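PDB 3O0D: triacylglycerol lipase from Yarrowia lipolytica, which probably hydrolyses the ester bonds of triacylglycerols as a secreted, glycosylated lipase of the alpha/beta-hydrolase fold. Local coordinates for residues P211-V216 with M264-S269; T5-I10 with Q268-C273; E54-F59 with G70-D75; A22-I27 with A48-V53. All coordinates share one frame; numbering follows the deposited sequence.

Contact 1. Residues P211-V216 with M264-S269; sequences PDVSKV and MCQGQS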
loop_
_atom_site.group_PDB
_atom_site.type_symbol
_atom_site.label_atom_id
_atom_site.label_comp_id
_atom_site.label_asym_id
_atom_site.label_seq_id
_atom_site.Cartn_x
_atom_site.Cartn_y
_atom_site.Cartn_z
ATOM N N PRO A 211 -10.683 1.616 15.992
ATOM C CA PRO A 211 -11.461 0.455 15.491
ATOM C C PRO A 211 -10.843 -0.887 15.906
ATOM O O PRO A 211 -9.626 -1.000 16.104
ATOM C CB PRO A 211 -11.410 0.581 13.997
ATOM C CG PRO A 211 -10.052 1.318 13.735
ATOM C CD PRO A 211 -10.032 2.346 14.880
ATOM N N ASP A 212 -11.700 -1.871 16.037
ATOM C CA ASP A 212 -11.270 -3.249 16.286
ATOM C C ASP A 212 -10.860 -3.783 14.888
ATOM O O ASP A 212 -11.684 -3.995 13.972
ATOM C CB ASP A 212 -12.414 -4.039 16.961
ATOM C CG ASP A 212 -12.120 -5.530 17.070
ATOM O OD1 ASP A 212 -10.982 -6.022 16.699
ATOM O OD2 ASP A 212 -13.086 -6.224 17.428
ATOM N N VAL A 213 -9.555 -4.010 14.731
ATOM C CA VAL A 213 -9.001 -4.456 13.430
ATOM C C VAL A 213 -8.288 -5.792 13.645
ATOM O O VAL A 213 -7.318 -6.109 12.919
ATOM C CB VAL A 213 -8.041 -3.386 12.777
ATOM C CG1 VAL A 213 -8.899 -2.099 12.386
ATOM C CG2 VAL A 213 -6.906 -2.978 13.705
ATOM N N SER A 214 -8.810 -6.614 14.534
ATOM C CA SER A 214 -8.201 -7.901 14.874
ATOM C C SER A 214 -8.554 -9.009 13.873
ATOM O O SER A 214 -7.942 -10.034 13.891
ATOM C CB SER A 214 -8.627 -8.338 16.262
ATOM O OG SER A 214 -10.008 -8.548 16.290
ATOM N N LYS A 215 -9.534 -8.750 13.008
ATOM C CA LYS A 215 -10.037 -9.769 12.089
ATOM C C LYS A 215 -9.939 -9.473 10.621
ATOM O O LYS A 215 -10.132 -8.316 10.181
ATOM C CB LYS A 215 -11.526 -10.139 12.463
ATOM C CG LYS A 215 -11.555 -10.937 13.822
ATOM C CD LYS A 215 -12.982 -11.120 14.295
ATOM C CE LYS A 215 -13.069 -11.748 15.651
ATOM N NZ LYS A 215 -12.958 -10.705 16.691
ATOM N N VAL A 216 -9.736 -10.522 9.834
ATOM C CA VAL A 216 -9.858 -10.466 8.389
ATOM C C VAL A 216 -11.281 -10.836 8.048
ATOM O O VAL A 216 -11.815 -11.809 8.625
ATOM C CB VAL A 216 -8.945 -11.488 7.727
ATOM C CG1 VAL A 216 -9.093 -11.456 6.292
ATOM C CG2 VAL A 216 -7.433 -11.149 8.130
ATOM N N MET A 264 -2.619 -10.042 13.132
ATOM C CA MET A 264 -3.340 -8.781 12.946
ATOM C C MET A 264 -3.115 -7.954 14.210
ATOM O O MET A 264 -3.247 -8.459 15.333
ATOM C CB MET A 264 -4.853 -9.132 12.871
ATOM C CG MET A 264 -5.261 -10.170 11.799
ATOM S SD MET A 264 -4.793 -9.626 10.171
ATOM C CE MET A 264 -6.007 -8.262 9.841
ATOM N N CYS A 265 -2.687 -6.685 14.045
ATOM C CA CYS A 265 -2.270 -5.867 15.201
ATOM C C CYS A 265 -3.372 -4.873 15.479
ATOM O O CYS A 265 -3.805 -4.277 14.529
ATOM C CB CYS A 265 -1.036 -5.044 14.749
ATOM S SG CYS A 265 0.301 -6.230 14.242
ATOM N N GLN A 266 -3.734 -4.728 16.735
ATOM C CA GLN A 266 -4.631 -3.545 17.150
ATOM C C GLN A 266 -3.822 -2.263 17.133
ATOM O O GLN A 266 -2.594 -2.234 17.301
ATOM C CB GLN A 266 -5.246 -3.721 18.465
ATOM C CG GLN A 266 -6.198 -4.952 18.529
ATOM C CD GLN A 266 -7.510 -4.751 17.906
ATOM O OE1 GLN A 266 -7.687 -3.915 17.040
ATOM N NE2 GLN A 266 -8.484 -5.589 18.298
ATOM N N GLY A 267 -4.545 -1.181 16.911
ATOM C CA GLY A 267 -3.998 0.174 17.138
ATOM C C GLY A 267 -3.231 0.866 16.062
ATOM O O GLY A 267 -2.822 0.301 15.030
ATOM N N GLN A 268 -2.886 2.126 16.347
ATOM C CA GLN A 268 -2.161 2.850 15.352
ATOM C C GLN A 268 -0.630 2.704 15.569
ATOM O O GLN A 268 0.151 3.113 14.705
ATOM C CB GLN A 268 -2.598 4.376 15.337
ATOM C CG GLN A 268 -4.057 4.536 14.827
ATOM C CD GLN A 268 -4.621 5.923 15.076
ATOM O OE1 GLN A 268 -5.493 6.433 14.309
ATOM N NE2 GLN A 268 -4.167 6.522 16.161
ATOM N N SER A 269 -0.250 2.235 16.750
ATOM C CA SER A 269 1.145 1.855 17.030
ATOM C C SER A 269 1.130 0.703 17.995
ATOM O O SER A 269 0.394 0.714 18.997
ATOM C CB SER A 269 1.944 3.099 17.549
ATOM O OG SER A 269 3.218 2.755 18.112
#

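Contact 2. Residues T5-I10 with Q268-C273; sequences TETSHI and QSNKQC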
loop_
_atom_site.group_PDB
_atom_site.type_symbol
_atom_site.label_atom_id
_atom_site.label_comp_id
_atom_site.label_asym_id
_atom_site.label_seq_id
_atom_site.Cartn_x
_atom_site.Cartn_y
_atom_site.Cartn_z
ATOM N N THR A 5 -0.982 -3.460 22.625
ATOM C CA THR A 5 -0.107 -4.627 22.357
ATOM C C THR A 5 -0.904 -5.891 22.012
ATOM O O THR A 5 -0.333 -6.983 22.089
ATOM C CB THR A 5 0.797 -4.946 23.501
ATOM O OG1 THR A 5 0.028 -5.328 24.661
ATOM C CG2 THR A 5 1.635 -3.644 23.843
ATOM N N GLU A 6 -2.135 -5.689 21.589
ATOM C CA GLU A 6 -2.998 -6.837 21.262
ATOM C C GLU A 6 -2.759 -7.267 19.841
ATOM O O GLU A 6 -2.650 -6.453 18.898
ATOM C CB GLU A 6 -4.493 -6.523 21.427
ATOM C CG GLU A 6 -4.847 -6.114 22.841
ATOM C CD GLU A 6 -6.388 -5.984 23.050
ATOM O OE1 GLU A 6 -7.150 -5.628 22.112
ATOM O OE2 GLU A 6 -6.826 -6.218 24.197
ATOM N N THR A 7 -2.636 -8.611 19.666
ATOM C CA THR A 7 -2.500 -9.123 18.269
ATOM C C THR A 7 -3.315 -10.397 18.188
ATOM O O THR A 7 -3.682 -10.917 19.250
ATOM C CB THR A 7 -1.017 -9.464 17.821
ATOM O OG1 THR A 7 -0.463 -10.527 18.640
ATOM C CG2 THR A 7 -0.157 -8.155 17.969
ATOM N N SER A 8 -3.600 -10.860 16.989
ATOM C CA SER A 8 -4.426 -12.067 16.784
ATOM C C SER A 8 -3.853 -12.834 15.579
ATOM O O SER A 8 -3.325 -12.264 14.632
ATOM C CB SER A 8 -5.882 -11.603 16.362
ATOM O OG SER A 8 -6.519 -11.022 17.500
ATOM N N HIS A 9 -3.987 -14.142 15.638
ATOM C CA HIS A 9 -3.615 -14.990 14.524
ATOM C C HIS A 9 -4.574 -14.988 13.362
ATOM O O HIS A 9 -5.686 -14.445 13.502
ATOM C CB HIS A 9 -3.387 -16.476 15.048
ATOM C CG HIS A 9 -2.158 -16.639 15.852
ATOM N ND1 HIS A 9 -0.909 -16.591 15.267
ATOM C CD2 HIS A 9 -1.950 -16.755 17.202
ATOM C CE1 HIS A 9 0.015 -16.770 16.222
ATOM N NE2 HIS A 9 -0.589 -16.832 17.390
ATOM N N ILE A 10 -4.156 -15.602 12.234
ATOM C CA ILE A 10 -5.008 -15.646 11.040
ATOM C C ILE A 10 -5.079 -17.078 10.537
ATOM O O ILE A 10 -4.269 -17.931 10.972
ATOM C CB ILE A 10 -4.430 -14.788 9.856
ATOM C CG1 ILE A 10 -3.030 -15.257 9.375
ATOM C CG2 ILE A 10 -4.378 -13.262 10.328
ATOM C CD1 ILE A 10 -2.604 -14.479 8.047
ATOM N N GLN A 268 -2.886 2.126 16.347
ATOM C CA GLN A 268 -2.161 2.850 15.352
ATOM C C GLN A 268 -0.630 2.704 15.569
ATOM O O GLN A 268 0.151 3.113 14.705
ATOM C CB GLN A 268 -2.598 4.376 15.337
ATOM C CG GLN A 268 -4.057 4.536 14.827
ATOM C CD GLN A 268 -4.621 5.923 15.076
ATOM O OE1 GLN A 268 -5.493 6.433 14.309
ATOM N NE2 GLN A 268 -4.167 6.522 16.161
ATOM N N SER A 269 -0.250 2.235 16.750
ATOM C CA SER A 269 1.145 1.855 17.030
ATOM C C SER A 269 1.130 0.703 17.995
ATOM O O SER A 269 0.394 0.714 18.997
ATOM C CB SER A 269 1.944 3.099 17.549
ATOM O OG SER A 269 3.218 2.755 18.112
ATOM N N ASN A 270 1.914 -0.366 17.709
ATOM C CA ASN A 270 1.774 -1.574 18.516
ATOM C C ASN A 270 3.161 -2.191 18.691
ATOM O O ASN A 270 3.810 -2.575 17.697
ATOM C CB ASN A 270 0.807 -2.506 17.785
ATOM C CG ASN A 270 0.489 -3.765 18.551
ATOM O OD1 ASN A 270 1.325 -4.333 19.233
ATOM N ND2 ASN A 270 -0.820 -4.188 18.483
ATOM N N LYS A 271 3.620 -2.254 19.935
ATOM C CA LYS A 271 5.025 -2.674 20.163
ATOM C C LYS A 271 5.151 -4.167 19.942
ATOM O O LYS A 271 6.305 -4.733 19.963
ATOM C CB LYS A 271 5.479 -2.370 21.591
ATOM C CG LYS A 271 5.573 -0.878 21.915
ATOM C CD LYS A 271 6.787 -0.180 21.460
ATOM C CE LYS A 271 6.843 1.286 22.088
ATOM N NZ LYS A 271 6.771 1.446 23.619
ATOM N N GLN A 272 4.021 -4.886 19.785
ATOM C CA GLN A 272 4.174 -6.301 19.374
ATOM C C GLN A 272 4.417 -6.418 17.867
ATOM O O GLN A 272 4.767 -7.516 17.333
ATOM C CB GLN A 272 2.907 -7.081 19.773
ATOM C CG GLN A 272 2.898 -7.517 21.196
ATOM C CD GLN A 272 3.910 -8.635 21.430
ATOM O OE1 GLN A 272 3.911 -9.661 20.701
ATOM N NE2 GLN A 272 4.743 -8.481 22.453
ATOM N N CYS A 273 4.235 -5.324 17.150
ATOM C CA CYS A 273 4.334 -5.218 15.704
ATOM C C CYS A 273 5.467 -4.247 15.252
ATOM O O CYS A 273 6.456 -4.244 15.875
ATOM C CB CYS A 273 3.001 -4.910 15.045
ATOM S SG CYS A 273 1.824 -6.137 15.670
HETATM O O HOH W 1 2.339 -10.607 18.473
#

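Contact 3. Residues E54-F59 with G70-D75; sequences ELIEEF and GYLAVD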
loop_
_atom_site.group_PDB
_atom_site.type_symbol
_atom_site.label_atom_id
_atom_site.label_comp_id
_atom_site.label_asym_id
_atom_site.label_seq_id
_atom_site.Cartn_x
_atom_site.Cartn_y
_atom_site.Cartn_z
ATOM N N GLU A 54 -5.678 -9.918 -17.516
ATOM C CA GLU A 54 -5.128 -9.135 -18.706
ATOM C C GLU A 54 -4.628 -7.794 -18.259
ATOM O O GLU A 54 -5.290 -7.045 -17.515
ATOM C CB GLU A 54 -6.150 -9.051 -19.818
ATOM C CG GLU A 54 -7.338 -8.338 -19.432
ATOM C CD GLU A 54 -8.309 -8.119 -20.640
ATOM O OE1 GLU A 54 -7.856 -7.988 -21.794
ATOM O OE2 GLU A 54 -9.533 -8.090 -20.422
ATOM N N LEU A 55 -3.393 -7.516 -18.720
ATOM C CA LEU A 55 -2.769 -6.237 -18.522
ATOM C C LEU A 55 -3.579 -5.213 -19.405
ATOM O O LEU A 55 -3.798 -5.485 -20.622
ATOM C CB LEU A 55 -1.339 -6.318 -18.934
ATOM C CG LEU A 55 -0.609 -4.944 -18.865
ATOM C CD1 LEU A 55 -0.425 -4.408 -17.384
ATOM C CD2 LEU A 55 0.723 -5.048 -19.575
ATOM N N ILE A 56 -3.985 -4.134 -18.761
ATOM C CA ILE A 56 -4.677 -3.055 -19.524
ATOM C C ILE A 56 -3.613 -2.037 -19.982
ATOM O O ILE A 56 -3.511 -1.719 -21.207
ATOM C CB ILE A 56 -5.842 -2.414 -18.751
ATOM C CG1 ILE A 56 -6.946 -3.514 -18.507
ATOM C CG2 ILE A 56 -6.419 -1.190 -19.626
ATOM C CD1 ILE A 56 -7.172 -4.512 -19.699
ATOM N N GLU A 57 -2.861 -1.520 -19.018
ATOM C CA GLU A 57 -1.914 -0.418 -19.337
ATOM C C GLU A 57 -0.850 -0.385 -18.277
ATOM O O GLU A 57 -1.157 -0.523 -17.101
ATOM C CB GLU A 57 -2.668 0.940 -19.293
ATOM C CG GLU A 57 -1.825 2.081 -19.842
ATOM C CD GLU A 57 -2.644 3.334 -20.244
ATOM O OE1 GLU A 57 -3.812 3.220 -20.711
ATOM O OE2 GLU A 57 -2.045 4.428 -20.145
ATOM N N GLU A 58 0.388 -0.066 -18.698
ATOM C CA GLU A 58 1.440 0.236 -17.719
ATOM C C GLU A 58 1.599 1.786 -17.686
ATOM O O GLU A 58 1.212 2.500 -18.642
ATOM C CB GLU A 58 2.753 -0.310 -18.207
ATOM C CG GLU A 58 2.885 -1.755 -18.456
ATOM C CD GLU A 58 4.351 -2.113 -18.738
ATOM O OE1 GLU A 58 4.636 -3.313 -18.897
ATOM O OE2 GLU A 58 5.225 -1.188 -18.831
ATOM N N PHE A 59 2.141 2.309 -16.602
ATOM C CA PHE A 59 2.526 3.710 -16.582
ATOM C C PHE A 59 3.922 3.848 -15.891
ATOM O O PHE A 59 4.299 3.034 -15.022
ATOM C CB PHE A 59 1.449 4.544 -15.877
ATOM C CG PHE A 59 1.085 4.069 -14.454
ATOM C CD1 PHE A 59 1.649 4.639 -13.302
ATOM C CD2 PHE A 59 0.108 3.048 -14.284
ATOM C CE1 PHE A 59 1.288 4.216 -11.983
ATOM C CE2 PHE A 59 -0.206 2.586 -12.961
ATOM C CZ PHE A 59 0.337 3.182 -11.850
ATOM N N GLY A 70 3.755 1.625 -12.549
ATOM C CA GLY A 70 2.775 0.556 -12.067
ATOM C C GLY A 70 1.917 0.170 -13.233
ATOM O O GLY A 70 2.247 0.309 -14.419
ATOM N N TYR A 71 0.801 -0.527 -12.895
ATOM C CA TYR A 71 0.003 -1.047 -14.028
ATOM C C TYR A 71 -1.464 -1.207 -13.562
ATOM O O TYR A 71 -1.795 -1.155 -12.372
ATOM C CB TYR A 71 0.484 -2.432 -14.540
ATOM C CG TYR A 71 0.433 -3.539 -13.436
ATOM C CD1 TYR A 71 -0.712 -4.397 -13.303
ATOM C CD2 TYR A 71 1.523 -3.799 -12.635
ATOM C CE1 TYR A 71 -0.744 -5.391 -12.325
ATOM C CE2 TYR A 71 1.498 -4.819 -11.627
ATOM C CZ TYR A 71 0.359 -5.606 -11.537
ATOM O OH TYR A 71 0.343 -6.615 -10.590
ATOM N N LEU A 72 -2.307 -1.295 -14.573
ATOM C CA LEU A 72 -3.718 -1.500 -14.375
ATOM C C LEU A 72 -3.982 -2.815 -15.031
ATOM O O LEU A 72 -3.671 -3.058 -16.219
ATOM C CB LEU A 72 -4.470 -0.346 -15.088
ATOM C CG LEU A 72 -6.002 -0.353 -15.076
ATOM C CD1 LEU A 72 -6.629 -0.406 -13.696
ATOM C CD2 LEU A 72 -6.484 0.887 -15.912
ATOM N N ALA A 73 -4.699 -3.740 -14.303
ATOM C CA ALA A 73 -5.030 -5.024 -14.957
ATOM C C ALA A 73 -6.451 -5.442 -14.536
ATOM O O ALA A 73 -6.994 -4.883 -13.573
ATOM C CB ALA A 73 -4.050 -6.110 -14.451
ATOM N N VAL A 74 -7.019 -6.417 -15.272
ATOM C CA VAL A 74 -8.389 -6.927 -14.969
ATOM C C VAL A 74 -8.242 -8.455 -14.778
ATOM O O VAL A 74 -7.708 -9.142 -15.647
ATOM C CB VAL A 74 -9.321 -6.655 -16.135
ATOM C CG1 VAL A 74 -10.726 -7.265 -15.778
ATOM C CG2 VAL A 74 -9.464 -5.125 -16.306
ATOM N N ASP A 75 -8.768 -8.953 -13.659
ATOM C CA ASP A 75 -8.653 -10.415 -13.331
ATOM C C ASP A 75 -10.148 -10.874 -13.475
ATOM O O ASP A 75 -11.018 -10.565 -12.638
ATOM C CB ASP A 75 -8.208 -10.552 -11.929
ATOM C CG ASP A 75 -7.983 -12.023 -11.522
ATOM O OD1 ASP A 75 -8.711 -12.874 -12.079
ATOM O OD2 ASP A 75 -7.121 -12.294 -10.655
#

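Contact 4. Residues A22-I27 with A48-V53; sequences ARLANI and AHFPNV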
loop_
_atom_site.group_PDB
_atom_site.type_symbol
_atom_site.label_atom_id
_atom_site.label_comp_id
_atom_site.label_asym_id
_atom_site.label_seq_id
_atom_site.Cartn_x
_atom_site.Cartn_y
_atom_site.Cartn_z
ATOM N N ALA A 22 0.778 -9.390 -2.096
ATOM C CA ALA A 22 2.211 -9.220 -2.189
ATOM C C ALA A 22 2.754 -9.545 -3.565
ATOM O O ALA A 22 3.691 -8.910 -4.052
ATOM C CB ALA A 22 2.961 -10.116 -1.088
ATOM N N ARG A 23 2.232 -10.590 -4.185
ATOM C CA ARG A 23 2.660 -10.920 -5.503
ATOM C C ARG A 23 2.283 -9.839 -6.542
ATOM O O ARG A 23 3.054 -9.523 -7.345
ATOM C CB ARG A 23 2.100 -12.245 -6.009
ATOM C CG ARG A 23 2.423 -13.482 -5.207
ATOM C CD ARG A 23 2.015 -14.701 -6.016
ATOM N NE ARG A 23 1.985 -15.928 -5.268
ATOM C CZ ARG A 23 3.033 -16.659 -4.978
ATOM N NH1 ARG A 23 4.231 -16.330 -5.373
ATOM N NH2 ARG A 23 2.850 -17.753 -4.301
ATOM N N LEU A 24 1.076 -9.334 -6.489
ATOM C CA LEU A 24 0.655 -8.316 -7.441
ATOM C C LEU A 24 1.575 -7.079 -7.283
ATOM O O LEU A 24 1.923 -6.440 -8.316
ATOM C CB LEU A 24 -0.794 -7.888 -7.225
ATOM C CG LEU A 24 -1.690 -9.022 -7.769
ATOM C CD1 LEU A 24 -3.144 -8.755 -7.180
ATOM C CD2 LEU A 24 -1.770 -9.249 -9.344
ATOM N N ALA A 25 1.824 -6.711 -6.038
ATOM C CA ALA A 25 2.784 -5.549 -5.805
ATOM C C ALA A 25 4.116 -5.811 -6.377
ATOM O O ALA A 25 4.745 -4.872 -6.958
ATOM C CB ALA A 25 2.914 -5.316 -4.329
ATOM N N ASN A 26 4.639 -7.025 -6.240
ATOM C CA ASN A 26 5.971 -7.417 -6.830
ATOM C C ASN A 26 6.002 -7.247 -8.289
ATOM O O ASN A 26 6.975 -6.708 -8.834
ATOM C CB ASN A 26 6.291 -8.860 -6.318
ATOM C CG ASN A 26 7.291 -9.595 -7.148
ATOM O OD1 ASN A 26 7.246 -9.595 -8.368
ATOM N ND2 ASN A 26 8.160 -10.352 -6.458
ATOM N N ILE A 27 4.871 -7.568 -8.972
ATOM C CA ILE A 27 4.800 -7.422 -10.412
ATOM C C ILE A 27 4.942 -5.913 -10.857
ATOM O O ILE A 27 5.324 -5.641 -12.026
ATOM C CB ILE A 27 3.494 -8.150 -10.929
ATOM C CG1 ILE A 27 3.747 -9.644 -10.696
ATOM C CG2 ILE A 27 3.270 -7.910 -12.500
ATOM C CD1 ILE A 27 2.346 -10.412 -10.732
ATOM N N ALA A 48 2.697 -15.777 -13.374
ATOM C CA ALA A 48 2.163 -17.132 -13.661
ATOM C C ALA A 48 1.113 -17.590 -12.651
ATOM O O ALA A 48 0.333 -18.504 -13.012
ATOM C CB ALA A 48 3.263 -18.206 -13.726
ATOM N N HIS A 49 1.029 -16.967 -11.517
ATOM C CA HIS A 49 -0.037 -17.297 -10.519
ATOM C C HIS A 49 -1.361 -16.624 -10.774
ATOM O O HIS A 49 -2.292 -16.753 -9.924
ATOM C CB HIS A 49 0.418 -16.853 -9.094
ATOM C CG HIS A 49 1.451 -17.737 -8.507
ATOM N ND1 HIS A 49 2.799 -17.644 -8.783
ATOM C CD2 HIS A 49 1.310 -18.749 -7.610
ATOM C CE1 HIS A 49 3.448 -18.595 -8.129
ATOM N NE2 HIS A 49 2.575 -19.245 -7.380
ATOM N N PHE A 50 -1.515 -15.952 -11.967
ATOM C CA PHE A 50 -2.722 -15.171 -12.208
ATOM C C PHE A 50 -3.426 -15.511 -13.533
ATOM O O PHE A 50 -3.428 -14.702 -14.524
ATOM C CB PHE A 50 -2.325 -13.688 -12.220
ATOM C CG PHE A 50 -2.052 -13.215 -10.849
ATOM C CD1 PHE A 50 -3.066 -13.002 -9.966
ATOM C CD2 PHE A 50 -0.704 -13.239 -10.396
ATOM C CE1 PHE A 50 -2.828 -12.605 -8.618
ATOM C CE2 PHE A 50 -0.399 -12.950 -9.044
ATOM C CZ PHE A 50 -1.441 -12.623 -8.153
ATOM N N PRO A 51 -4.078 -16.674 -13.607
ATOM C CA PRO A 51 -4.773 -17.054 -14.852
ATOM C C PRO A 51 -5.965 -16.080 -15.032
ATOM O O PRO A 51 -6.637 -15.638 -14.088
ATOM C CB PRO A 51 -5.327 -18.495 -14.572
ATOM C CG PRO A 51 -5.368 -18.553 -12.991
ATOM C CD PRO A 51 -4.188 -17.684 -12.497
ATOM N N ASN A 52 -6.274 -15.860 -16.292
ATOM C CA ASN A 52 -7.401 -14.986 -16.693
ATOM C C ASN A 52 -7.259 -13.560 -16.305
ATOM O O ASN A 52 -8.233 -12.831 -16.117
ATOM C CB ASN A 52 -8.727 -15.574 -16.163
ATOM C CG ASN A 52 -9.811 -15.535 -17.212
ATOM O OD1 ASN A 52 -9.756 -14.837 -18.230
ATOM N ND2 ASN A 52 -10.947 -16.331 -16.918
ATOM N N VAL A 53 -5.975 -13.110 -16.218
ATOM C CA VAL A 53 -5.728 -11.703 -15.942
ATOM C C VAL A 53 -5.198 -11.121 -17.233
ATOM O O VAL A 53 -4.421 -11.752 -17.948
ATOM C CB VAL A 53 -4.691 -11.529 -14.832
ATOM C CG1 VAL A 53 -4.122 -10.050 -14.757
ATOM C CG2 VAL A 53 -5.308 -11.901 -13.434
#

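Contact 1. Residues P211-V216 with M264-S269
Gln266 reaches Val213 and Asp212 because CG stands anti to the carbonyl carbon (chi1 -62°) and its chain bends at chi2 (-77°), turning the amide back over the 211-216 loop. Val213 N donates to Gln266 OE1 at 3.0 Å in a nearly straight bond (171° at the hydrogen), while Gln266 NE2 gives a hydrogen to Asp212 OD1, also at 3.0 Å, coming from above the carboxylate plane. Asp212 OD1 also accepts from Ser214 N at 3.1 Å, an Asx turn, and its syn lone pair takes Ser214 OG at 2.7 Å, so three donors grip one atom. Beyond this polar knot, Met264, near the end of strand 262-265, lays CB against Ser214 O at 3.4 Å and curls its CE methyl onto Val216 CG2 at 3.6 Å, where Phe18 of helix 12-27 adds to the packing. Replacing Gln266 by alanine is likely to cost Val213 N its acceptor and Asp212 OD1 one of its three donors. The loop before strand 222-227 is thus tied down by the Gln266 amide, just past strand 262-265, and the converging N-H and O-H groups would probably stabilise the negative charge of Asp212.

Contact 2. Residues T5-I10 with Q268-C273
Asn270 meets Thr5 and Glu6 where strand 3-8 runs beside the short, weakly bonded strand 269-270, the outermost of the mixed sheet at this end, and it opens both an Asx turn and a type I beta turn to Cys273. From CB, with CG anti to the backbone N (chi1 -176°), the side chain heads for the N-terminal strand. Asn270 CG comes within 3.9 Å of Thr5 CA. At one tip, Asn270 OD1 accepts from Gln272 N at 2.8 Å in its own carbonyl plane, closing the Asx turn. Asn270 OD1 also lies 3.4 Å from Thr5 CA. At the other tip, Asn270 ND2 donates to Glu6 O at 2.9 Å; the bond is bent (137° at the hydrogen), and the donor stands above the Glu6 carbonyl plane. ND2 is also bonded to Gln266 O, so both polar atoms of the amide are engaged and its rotation is fixed. Further along, Gln272 crosses Thr7 at about a right angle. Thr7 CG2 touches Gln272 CB at 3.7 Å and also packs against Cys273, whose disulfide to Cys265 ties the turn to strand 262-265. One water joins the two side chains, 2.8 Å from Thr7 OG1 and donating to Gln272 OE1 at 2.9 Å.

Contact 3. Residues E54-F59 with G70-D75
Ile56 and Val74 form an apolar patch between the strands of a beta hairpin: Ile56 CG1 lies 3.7 Å from Val74 CG2, and Ile56 CB lies 4.2 Å from Leu72 CG. On the face with Glu58 and Ala73, Leu55 CD1 packs against Tyr71 CB at 3.6 Å. Toward the turn, Phe59 takes up chi1 of 55°, which swings its ring back across the facing strand; Gly70 CA sits over that ring 3.9 Å from the centroid, 22° off the normal, in a CH-pi contact. A CB on Gly70 would collide with Phe59 CZ and, at these backbone angles, also press on the preceding carbonyl O. With alanine in place of Phe59, Gly70 is likely to lose its CH-pi partner and a gap to open toward Leu83 of strand 80-87. Antiparallel bonding frames the side chains. Its register shifts at a classic beta bulge, where Leu72 O accepts from Ile56 N at 2.8 Å and from Glu57 N at 3.3 Å. At the polar edge, the aliphatic part of Glu54 runs beside Val74 and its OE2 bonds to His76, while Glu58 OE1 takes Ile37 N. The sharing of one carbonyl by two amides keeps the pairing bonded while shifting its register by one residue.

Contact 4. Residues A22-I27 with A48-V53
Phe50 packs on Leu24, Arg23 and Ile27 of helix 12-27 in the tight, buried part of this contact, while His49 meets Arg23 in the solvent-facing part. The Phe50 ring receives Leu24 CD2 over one face, 3.7 Å from the centroid and 17° off the normal, a CH-pi contact displaced toward the rim. Arg23 CB meets the same ring from a different direction, in plane at its edge, 4.0 Å from Phe50 CE2. Ile27 adds CD1 obliquely, 4.1 Å from Phe50 CE2. These three residues make one wall of the helix, and Phe50 itself begins the type II turn that leads into strand 53-60. Arg23 is extended from CG to NE, which carries the guanidinium over the imidazole of His49. The two planes are 9° apart with centres separated by 3.6 Å. Arg23 NH2 and His49 NE2 approach to 3.4 Å, but the angle is too poor for a hydrogen bond, as expected of two stacked groups. Their hydrogen bonds go elsewhere: Arg23 NH1 to Gln46 OE1, His49 ND1 to Leu45 O. Such a stack joins helix and loop while sparing the edge N-H groups, and a neutral imidazole would probably suit the nearby positive charge better than a protonated one.

How the contacts relate
Contacts 1 and 2 adjoin near one end of the mixed sheet, and contacts 3 and 4 lie together near the other, with centres of contacts 2 and 3 about 34 Å apart. The first pair shares Gln268 and Ser269 and is linked by the Cys265-Cys273 disulfide and the bonding of Met264 to Ser8; both rely on side-chain amides serving loops and turns, contact 1 largely buried, contact 2 more exposed. Contact 3 instead is a buried ladder of backbone bonds, and contact 4 a helix-to-loop junction held by ring faces. Tyr71 OH bonds to Leu24 O, joining these last two, and the loop of contact 4 runs straight into the strand of contact 3.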